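Local coordinates for protein type III effector HopA1 (Pseudomonas syringae pv. tomato str. DC3000, PDB 4RSX) that is a type III effector, probably delivered by the bacterium into plant cells, whose biochemical activity there is not established, at residues K144-A149 with T155-L160. Sequence-based numbering, arbitrary orientation.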
loop_
_atom_site.group_PDB
_atom_site.type_symbol
_atom_site.label_atom_id
_atom_site.label_comp_id
_atom_site.label_asym_id
_atom_site.label_seq_id
_atom_site.Cartn_x
_atom_site.Cartn_y
_atom_site.Cartn_z
ATOM N N LYS A 144 -3.053 1.454 -7.118
ATOM C CA LYS A 144 -3.692 0.147 -7.227
ATOM C C LYS A 144 -4.815 0.001 -6.213
ATOM O O LYS A 144 -4.752 0.546 -5.101
ATOM C CB LYS A 144 -2.676 -1.012 -7.124
ATOM C CG LYS A 144 -2.416 -1.497 -5.710
ATOM C CD LYS A 144 -1.397 -2.657 -5.614
ATOM C CE LYS A 144 -1.019 -2.865 -4.116
ATOM N NZ LYS A 144 0.018 -3.939 -3.854
ATOM N N VAL A 145 -5.855 -0.720 -6.614
ATOM C CA VAL A 145 -6.939 -1.053 -5.699
ATOM C C VAL A 145 -7.212 -2.551 -5.770
ATOM O O VAL A 145 -7.177 -3.146 -6.856
ATOM C CB VAL A 145 -8.221 -0.226 -6.003
ATOM C CG1 VAL A 145 -7.981 1.251 -5.690
ATOM C CG2 VAL A 145 -8.629 -0.380 -7.466
ATOM N N ILE A 146 -7.440 -3.157 -4.607
ATOM C CA ILE A 146 -7.793 -4.570 -4.514
ATOM C C ILE A 146 -9.240 -4.757 -4.998
ATOM O O ILE A 146 -10.059 -3.832 -4.892
ATOM C CB ILE A 146 -7.662 -5.054 -3.054
ATOM C CG1 ILE A 146 -7.763 -6.573 -2.935
ATOM C CG2 ILE A 146 -8.744 -4.450 -2.197
ATOM C CD1 ILE A 146 -6.725 -7.327 -3.700
ATOM N N GLY A 147 -9.545 -5.934 -5.545
ATOM C CA GLY A 147 -10.908 -6.265 -5.927
ATOM C C GLY A 147 -11.910 -6.055 -4.795
ATOM O O GLY A 147 -11.574 -6.239 -3.617
ATOM N N PRO A 148 -13.157 -5.692 -5.152
ATOM C CA PRO A 148 -14.216 -5.297 -4.208
ATOM C C PRO A 148 -14.578 -6.348 -3.166
ATOM O O PRO A 148 -15.026 -5.984 -2.072
ATOM C CB PRO A 148 -15.425 -5.028 -5.119
ATOM C CG PRO A 148 -15.133 -5.784 -6.392
ATOM C CD PRO A 148 -13.638 -5.680 -6.546
ATOM N N ALA A 149 -14.399 -7.627 -3.472
ATOM C CA ALA A 149 -14.725 -8.644 -2.476
ATOM C C ALA A 149 -13.748 -8.605 -1.297
ATOM O O ALA A 149 -14.079 -9.054 -0.204
ATOM C CB ALA A 149 -14.772 -10.029 -3.104
ATOM N N THR A 155 -3.917 -5.139 4.096
ATOM C CA THR A 155 -3.124 -3.999 4.542
ATOM C C THR A 155 -2.970 -3.002 3.408
ATOM O O THR A 155 -2.673 -1.836 3.644
ATOM C CB THR A 155 -1.738 -4.420 5.017
ATOM O OG1 THR A 155 -1.085 -5.167 3.979
ATOM C CG2 THR A 155 -1.843 -5.277 6.292
ATOM N N ASP A 156 -3.192 -3.461 2.182
ATOM C CA ASP A 156 -2.984 -2.623 1.001
ATOM C C ASP A 156 -4.193 -2.609 0.040
ATOM O O ASP A 156 -4.045 -2.855 -1.158
ATOM C CB ASP A 156 -1.685 -3.039 0.270
ATOM C CG ASP A 156 -1.697 -4.505 -0.160
ATOM O OD1 ASP A 156 -2.581 -5.263 0.312
ATOM O OD2 ASP A 156 -0.824 -4.904 -0.968
ATOM N N SER A 157 -5.379 -2.300 0.567
ATOM C CA SER A 157 -6.597 -2.209 -0.241
ATOM C C SER A 157 -6.515 -1.118 -1.311
ATOM O O SER A 157 -7.087 -1.264 -2.405
ATOM C CB SER A 157 -7.833 -1.975 0.648
ATOM O OG SER A 157 -8.135 -3.133 1.406
ATOM N N ALA A 158 -5.823 -0.022 -0.988
ATOM C CA ALA A 158 -5.612 1.065 -1.952
ATOM C C ALA A 158 -4.283 1.783 -1.715
ATOM O O ALA A 158 -3.995 2.223 -0.594
ATOM C CB ALA A 158 -6.770 2.054 -1.907
ATOM N N VAL A 159 -3.480 1.899 -2.771
ATOM C CA VAL A 159 -2.148 2.486 -2.658
ATOM C C VAL A 159 -1.845 3.423 -3.848
ATOM O O VAL A 159 -2.147 3.093 -5.010
ATOM C CB VAL A 159 -1.020 1.394 -2.565
ATOM C CG1 VAL A 159 0.333 2.048 -2.265
ATOM C CG2 VAL A 159 -1.324 0.316 -1.499
ATOM N N LEU A 160 -1.266 4.588 -3.555
ATOM C CA LEU A 160 -0.729 5.473 -4.592
ATOM C C LEU A 160 0.803 5.409 -4.569
ATOM O O LEU A 160 1.419 5.482 -3.492
ATOM C CB LEU A 160 -1.201 6.912 -4.375
ATOM C CG LEU A 160 -2.697 7.171 -4.585
ATOM C CD1 LEU A 160 -3.062 8.589 -4.176
ATOM C CD2 LEU A 160 -3.063 6.943 -6.029
#
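Lys-144 reaches Asp-156 because its CG sits between the backbone N and the carbonyl carbon (chi1 89°) and the chain beyond is extended; Asp-156 has the same kind of first torsion, which turns its carboxylate to meet the ammonium. Lys-144 NZ lies 3.2 Å from Asp-156 OD2, forming a salt bridge in which NZ meets OD2 from above the carboxylate plane, 37° out of it. On the way the lysine runs alongside Val-159, with Lys-144 CE 4.1 Å from Val-159 CG2, and it also makes a cation-pi contact with Phe-96 on the adjoining strand. The backbones fix this register: Lys-144 N donates to Val-159 O (2.8 Å) and Val-159 N returns a bond to Lys-144 O (3.0 Å). On the other face, Val-145 CG1 meets Ala-158 CB at 4.1 Å; Val-145 also packs against Thr-127 and Met-130 of helix 123-136. Nearer the turn, Ile-146 N bonds to Ser-157 O (2.9 Å), and Ile-146 CG2 rests 3.7 Å from Ser-157 CA; Ser-157 OG is held by Gly-152 N. The axes of 144-146 and 158-160 run at 173°, antiparallel, and with the paired bonds identify the loop end of the beta hairpin of strands 140-146 and 158-162, within the central sheet of this alpha/beta fold.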